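Local coordinates for DUF115 domain-containing protein (Magnetospirillum magneticum AMB-1, PDB 5MU5) that is probably a Maf-type glycosyltransferase that transfers a sugar to flagellin and is involved in the formation of the bacterial flagellum, at residues 466-469 and 470-473; 620-623 and 624-627; 541-544 and 545-548. One frame throughout, in Å; residues are numbered along the deposited sequence.

Overall arrangement
All three contacts are local, each joining residues that follow one another without a gap, so none closes a long loop; they come in series, neither nested nor crossing. First along the chain is interaction 1, the opening turns of helix 467-482, which follows strand 462-465. Interaction 3 comes next, at the turn from helix 534-541 into helix 546-564. Interaction 2 is last, near the start of the long helix 618-646. Interactions 2 and 3 both belong to the helical bundle domain, their centres about 33 Å apart, and Trp546 of interaction 3 packs on Phe644 of helix 618-646. Interaction 1 lies across the chain's centre from both.

Interaction 1 (466-469 and 470-473); sequences ETIM and LWTR
Trp471 lays its indole across the first turn of helix 467-482, where one ring face covers the carbonyl oxygen of Thr467 and the benzo part runs past two neighbouring side chains. The setting is a helix N-terminus directly after strand 462-465, with Glu466 at the N-cap position. CG of Trp471 stands anti to its own carbonyl carbon (chi1 -59°), which swings the indole back toward the start of the helix. Thr467 CG2 then touches CZ2 of Trp471 at 3.5 Å, the two side chains crossing obliquely. Ile468 comes in at about a right angle, its CD1 3.7 Å from Trp471 CE3. Tryptophan suits this place because its broad apolar surface lets the Thr467 methyl and the Ile468 ethyl arm rest against it.

The backbone bonds begin with Leu470 N, which donates to Glu466 O at 3.1 Å and only weakly to Thr467 O. Trp471 N also reaches Thr467 O, and Arg473 N donates to Met469 O at 2.8 Å. The side chain of Leu470 packs on Val453 and Glu455 of strand 453-456. One methyl, Leu470 CD2, lies 3.5 Å above the guanidinium plane of Arg473, displaced toward the rim of that group, whose main polar partner is the carboxylate of Glu455.

Thr472 is the buried member. Its small hydroxyl fits close to the backbone and also hydrogen-bonds to Thr392, and its side chain touches the loop residues Pro391 and Leu416. Ile468 O thus accepts two bonds from one residue, from Thr472 N at 3.1 Å and from Thr472 OG1 at 3.0 Å, which arrive from opposite faces of the carbonyl plane.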
# COMPACT_ATOMS: atom_id res chain seq x y z
N GLU A 466 -7.84 10.66 -15.74
CA GLU A 466 -7.47 11.09 -14.41
C GLU A 466 -6.66 9.99 -13.77
O GLU A 466 -6.65 8.85 -14.24
CB GLU A 466 -8.72 11.28 -13.56
CG GLU A 466 -9.74 12.26 -14.13
CD GLU A 466 -11.12 12.05 -13.54
OE1 GLU A 466 -11.21 11.59 -12.37
OE2 GLU A 466 -12.13 12.33 -14.23
N THR A 467 -6.06 10.33 -12.65
CA THR A 467 -5.15 9.43 -11.94
C THR A 467 -5.81 8.14 -11.45
O THR A 467 -5.24 7.06 -11.61
CB THR A 467 -4.46 10.21 -10.80
OG1 THR A 467 -3.63 11.23 -11.39
CG2 THR A 467 -3.61 9.32 -9.91
N ILE A 468 -7.01 8.23 -10.90
CA ILE A 468 -7.73 7.04 -10.42
C ILE A 468 -8.01 6.07 -11.58
O ILE A 468 -8.01 4.83 -11.40
CB ILE A 468 -9.05 7.40 -9.67
CG1 ILE A 468 -9.79 6.14 -9.15
CG2 ILE A 468 -10.03 8.12 -10.59
CD1 ILE A 468 -9.04 5.27 -8.16
N MET A 469 -8.27 6.64 -12.75
CA MET A 469 -8.52 5.86 -13.94
C MET A 469 -7.26 5.14 -14.48
O MET A 469 -7.35 4.04 -15.03
CB MET A 469 -9.19 6.75 -14.97
CG MET A 469 -10.51 7.27 -14.44
SD MET A 469 -11.57 7.93 -15.70
CE MET A 469 -11.00 9.61 -15.97
N LEU A 470 -6.10 5.75 -14.30
CA LEU A 470 -4.86 5.12 -14.74
C LEU A 470 -4.53 3.93 -13.84
O LEU A 470 -4.04 2.91 -14.33
CB LEU A 470 -3.70 6.12 -14.76
CG LEU A 470 -3.97 7.40 -15.59
CD1 LEU A 470 -2.93 8.45 -15.27
CD2 LEU A 470 -4.02 7.13 -17.07
N TRP A 471 -4.81 4.04 -12.54
CA TRP A 471 -4.61 2.92 -11.60
C TRP A 471 -5.55 1.80 -11.97
O TRP A 471 -5.17 0.64 -11.99
CB TRP A 471 -4.88 3.31 -10.15
CG TRP A 471 -4.02 4.43 -9.60
CD1 TRP A 471 -2.79 4.82 -10.05
CD2 TRP A 471 -4.32 5.24 -8.46
NE1 TRP A 471 -2.33 5.85 -9.29
CE2 TRP A 471 -3.24 6.13 -8.30
CE3 TRP A 471 -5.39 5.31 -7.56
CZ2 TRP A 471 -3.19 7.09 -7.28
CZ3 TRP A 471 -5.35 6.27 -6.54
CH2 TRP A 471 -4.26 7.15 -6.41
N THR A 472 -6.79 2.16 -12.29
CA THR A 472 -7.77 1.19 -12.71
C THR A 472 -7.28 0.52 -13.97
O THR A 472 -7.30 -0.70 -14.05
CB THR A 472 -9.13 1.85 -12.94
OG1 THR A 472 -9.62 2.35 -11.70
CG2 THR A 472 -10.14 0.84 -13.51
N ARG A 473 -6.84 1.32 -14.94
CA ARG A 473 -6.29 0.78 -16.19
C ARG A 473 -5.11 -0.14 -15.96
O ARG A 473 -5.00 -1.20 -16.60
CB ARG A 473 -5.84 1.92 -17.09
CG ARG A 473 -5.18 1.49 -18.39
CD ARG A 473 -4.40 2.65 -18.97
NE ARG A 473 -3.22 2.90 -18.17
CZ ARG A 473 -2.40 3.93 -18.34
NH1 ARG A 473 -2.61 4.81 -19.32
NH2 ARG A 473 -1.35 4.06 -17.53

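Interaction 2 (620-623 and 624-627); sequences EFWE and IIRD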
# COMPACT_ATOMS: atom_id res chain seq x y z
N GLU A 620 9.19 18.43 28.56
CA GLU A 620 7.81 18.78 28.91
C GLU A 620 6.89 18.35 27.80
O GLU A 620 5.80 17.87 28.05
CB GLU A 620 7.64 20.27 29.14
CG GLU A 620 8.41 20.84 30.32
CD GLU A 620 8.34 22.36 30.39
OE1 GLU A 620 7.32 22.95 29.99
OE2 GLU A 620 9.30 22.99 30.89
N PHE A 621 7.33 18.52 26.55
CA PHE A 621 6.50 18.12 25.42
C PHE A 621 6.41 16.62 25.32
O PHE A 621 5.37 16.08 24.98
CB PHE A 621 7.01 18.71 24.12
CG PHE A 621 6.04 18.55 22.97
CD1 PHE A 621 4.73 18.93 23.09
CD2 PHE A 621 6.48 18.06 21.76
CE1 PHE A 621 3.85 18.79 22.03
CE2 PHE A 621 5.61 17.92 20.69
CZ PHE A 621 4.29 18.28 20.83
N TRP A 622 7.52 15.94 25.61
CA TRP A 622 7.51 14.49 25.70
C TRP A 622 6.49 14.01 26.74
O TRP A 622 5.79 13.04 26.50
CB TRP A 622 8.90 13.94 26.02
CG TRP A 622 9.67 13.52 24.80
CD1 TRP A 622 10.86 14.02 24.37
CD2 TRP A 622 9.29 12.52 23.85
NE1 TRP A 622 11.25 13.38 23.22
CE2 TRP A 622 10.32 12.45 22.88
CE3 TRP A 622 8.20 11.65 23.75
CZ2 TRP A 622 10.28 11.56 21.82
CZ3 TRP A 622 8.16 10.77 22.69
CH2 TRP A 622 9.18 10.73 21.72
N GLU A 623 6.41 14.66 27.89
CA GLU A 623 5.43 14.28 28.91
C GLU A 623 3.99 14.50 28.38
O GLU A 623 3.12 13.64 28.55
CB GLU A 623 5.70 15.02 30.22
CG GLU A 623 4.57 14.97 31.25
CD GLU A 623 4.03 13.56 31.54
OE1 GLU A 623 4.78 12.57 31.44
OE2 GLU A 623 2.83 13.46 31.86
N ILE A 624 3.76 15.62 27.71
CA ILE A 624 2.48 15.87 27.05
C ILE A 624 2.10 14.76 26.08
O ILE A 624 0.95 14.30 26.04
CB ILE A 624 2.50 17.22 26.32
CG1 ILE A 624 2.42 18.34 27.36
CG2 ILE A 624 1.34 17.33 25.34
CD1 ILE A 624 2.65 19.73 26.81
N ILE A 625 3.07 14.36 25.26
CA ILE A 625 2.84 13.31 24.28
C ILE A 625 2.49 11.99 24.96
O ILE A 625 1.59 11.27 24.51
CB ILE A 625 4.10 13.12 23.42
CG1 ILE A 625 4.23 14.29 22.47
CG2 ILE A 625 4.04 11.83 22.61
CD1 ILE A 625 5.61 14.40 21.89
N ARG A 626 3.19 11.69 26.04
CA ARG A 626 2.98 10.46 26.77
C ARG A 626 1.57 10.44 27.31
O ARG A 626 0.84 9.47 27.14
CB ARG A 626 3.99 10.33 27.91
CG ARG A 626 3.99 8.97 28.60
CD ARG A 626 4.64 9.02 29.99
NE ARG A 626 3.88 9.94 30.82
CZ ARG A 626 2.66 9.70 31.33
NH1 ARG A 626 2.05 8.54 31.12
NH2 ARG A 626 2.05 10.64 32.04
N ASP A 627 1.19 11.52 27.95
CA ASP A 627 -0.10 11.58 28.61
C ASP A 627 -1.27 11.52 27.61
O ASP A 627 -2.22 10.78 27.82
CB ASP A 627 -0.19 12.86 29.43
CG ASP A 627 -1.41 12.90 30.28
OD1 ASP A 627 -1.74 11.87 30.89
OD2 ASP A 627 -2.04 13.97 30.36
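The Phe621 ring carries the end of Ile625 over one face, and the edge of the Arg626 guanidinium meets the carboxylate of Glu623. Ile625 CD1 makes a CH-pi contact 4.0 Å from the centroid of the Phe621 ring. The same methyl also meets the Trp622 indole obliquely, with 4.2 Å between Ile625 CD1 and Trp622 CE3. A long branched isoleucine suits this place, since a single terminal methyl can serve two aromatic groups.

The polar pair is a salt bridge between residues three apart on one helix. Arg626 grips side-on: its NE donates to Glu623 OE1 at 2.8 Å, almost straight at 170°, and its NH2 to Glu623 OE2 at 2.9 Å, using the syn lone pair of OE2. The two planes are nearly coplanar, 29° apart, and the paired bonds fix how both groups are turned. Glu623 reaches its mate through a bend at chi2 (50°), which folds the carboxylate forward along the helix. The remaining nitrogen, Arg626 NH1, bridges to Asp562, so the cation sits between two acids, which would be expected to favour its charge.

Regular helical bonds, such as Ile625 N to Phe621 O at 2.9 Å, hold the backbone of helix 618-646. Within the bundle, Phe621 and Ile625 pack on helix 589-609 and Trp622 on helix 568-579, while Phe621, Ile624 and Asp627, the last by a salt bridge to Arg104, tie the helix to helix 92-107 of the N-terminal region.

Interaction 3 (541-544 and 545-548); sequences WDRE and DWPR
Trp546 fills the inside of the turn, and Glu544 and Trp541 supply much of its lining. Glu544 CB lies over the six-membered ring of Trp546, 3.7 Å from its centroid and only 11° off the normal, a CH-pi contact. With CG anti to the backbone N, the extended Glu544 chain runs on across the indole, and its OE2 finds a hydroxyl partner in Ser549. The indole nitrogen suits a bend that has a backbone carbonyl to satisfy: Trp546 NE1 donates to Trp541 O at 2.8 Å, in the carbonyl plane and on a lone pair, though bent to 136°. Trp541 also offers a ring face to Trp546, the two indoles meeting obliquely with planes at 49°. Arg543 NH1 comes to the edge of the Trp546 ring, 3.6 Å from CZ2, while its guanidinium bonds to the carbonyls of Ala376 and Leu377. A leucine in place of Trp546 would probably leave Trp541 O without its indole donor and open a gap beneath Glu544 CB. Asp545 accepts a weak capping bond from Arg548 N, and the arrangement is that of a short interhelical connection, from helix 534-541 to the N-capped start of helix 546-564 in the helical bundle domain.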
# COMPACT_ATOMS: atom_id res chain seq x y z
N TRP A 541 -15.69 -16.47 13.76
CA TRP A 541 -15.92 -15.57 14.90
C TRP A 541 -15.50 -16.07 16.29
O TRP A 541 -14.86 -15.33 17.04
CB TRP A 541 -17.39 -15.19 14.98
CG TRP A 541 -17.69 -14.12 15.95
CD1 TRP A 541 -18.36 -14.24 17.12
CD2 TRP A 541 -17.34 -12.73 15.83
NE1 TRP A 541 -18.46 -13.01 17.74
CE2 TRP A 541 -17.84 -12.07 16.97
CE3 TRP A 541 -16.67 -11.99 14.86
CZ2 TRP A 541 -17.68 -10.71 17.18
CZ3 TRP A 541 -16.51 -10.64 15.05
CH2 TRP A 541 -17.02 -10.01 16.21
N ASP A 542 -15.84 -17.31 16.61
CA ASP A 542 -15.65 -17.87 17.95
C ASP A 542 -14.22 -18.31 18.28
O ASP A 542 -13.96 -18.69 19.42
CB ASP A 542 -16.56 -19.10 18.17
CG ASP A 542 -18.04 -18.77 18.04
OD1 ASP A 542 -18.43 -17.60 18.24
OD2 ASP A 542 -18.83 -19.69 17.74
N ARG A 543 -13.29 -18.26 17.33
CA ARG A 543 -11.96 -18.81 17.56
C ARG A 543 -11.02 -17.93 18.39
O ARG A 543 -9.91 -18.35 18.73
CB ARG A 543 -11.31 -19.18 16.24
CG ARG A 543 -10.75 -18.00 15.45
CD ARG A 543 -10.23 -18.51 14.13
NE ARG A 543 -9.38 -17.57 13.40
CZ ARG A 543 -9.82 -16.53 12.68
NH1 ARG A 543 -11.11 -16.21 12.62
NH2 ARG A 543 -8.94 -15.79 12.04
N GLU A 544 -11.45 -16.71 18.69
CA GLU A 544 -10.66 -15.79 19.50
C GLU A 544 -11.54 -14.70 20.11
O GLU A 544 -12.56 -14.30 19.53
CB GLU A 544 -9.58 -15.16 18.64
CG GLU A 544 -8.47 -14.48 19.44
CD GLU A 544 -7.37 -13.92 18.56
OE1 GLU A 544 -7.00 -14.58 17.56
OE2 GLU A 544 -6.87 -12.82 18.87
N ASP A 545 -11.17 -14.25 21.31
CA ASP A 545 -11.85 -13.14 21.97
C ASP A 545 -11.23 -11.85 21.37
O ASP A 545 -10.17 -11.40 21.78
CB ASP A 545 -11.66 -13.21 23.49
CG ASP A 545 -12.44 -12.13 24.22
OD1 ASP A 545 -12.90 -11.17 23.57
OD2 ASP A 545 -12.58 -12.23 25.46
N TRP A 546 -11.92 -11.28 20.38
CA TRP A 546 -11.39 -10.17 19.60
C TRP A 546 -11.14 -8.90 20.41
O TRP A 546 -10.04 -8.36 20.37
CB TRP A 546 -12.28 -9.91 18.37
CG TRP A 546 -12.51 -11.19 17.54
CD1 TRP A 546 -13.68 -11.88 17.39
CD2 TRP A 546 -11.51 -11.91 16.81
NE1 TRP A 546 -13.47 -12.99 16.59
CE2 TRP A 546 -12.15 -13.03 16.23
CE3 TRP A 546 -10.14 -11.72 16.59
CZ2 TRP A 546 -11.46 -13.96 15.44
CZ3 TRP A 546 -9.46 -12.64 15.80
CH2 TRP A 546 -10.12 -13.75 15.24
N PRO A 547 -12.15 -8.42 21.16
CA PRO A 547 -11.88 -7.19 21.88
C PRO A 547 -10.74 -7.37 22.87
O PRO A 547 -9.94 -6.44 23.08
CB PRO A 547 -13.20 -6.89 22.60
CG PRO A 547 -14.00 -8.15 22.55
CD PRO A 547 -13.55 -8.86 21.31
N ARG A 548 -10.65 -8.56 23.46
CA ARG A 548 -9.61 -8.82 24.43
C ARG A 548 -8.23 -8.71 23.79
O ARG A 548 -7.35 -8.05 24.35
CB ARG A 548 -9.83 -10.18 25.09
CG ARG A 548 -8.94 -10.41 26.28
CD ARG A 548 -9.23 -11.73 26.97
NE ARG A 548 -8.11 -12.09 27.84
CZ ARG A 548 -8.11 -13.09 28.71
NH1 ARG A 548 -9.18 -13.87 28.85
NH2 ARG A 548 -7.03 -13.31 29.44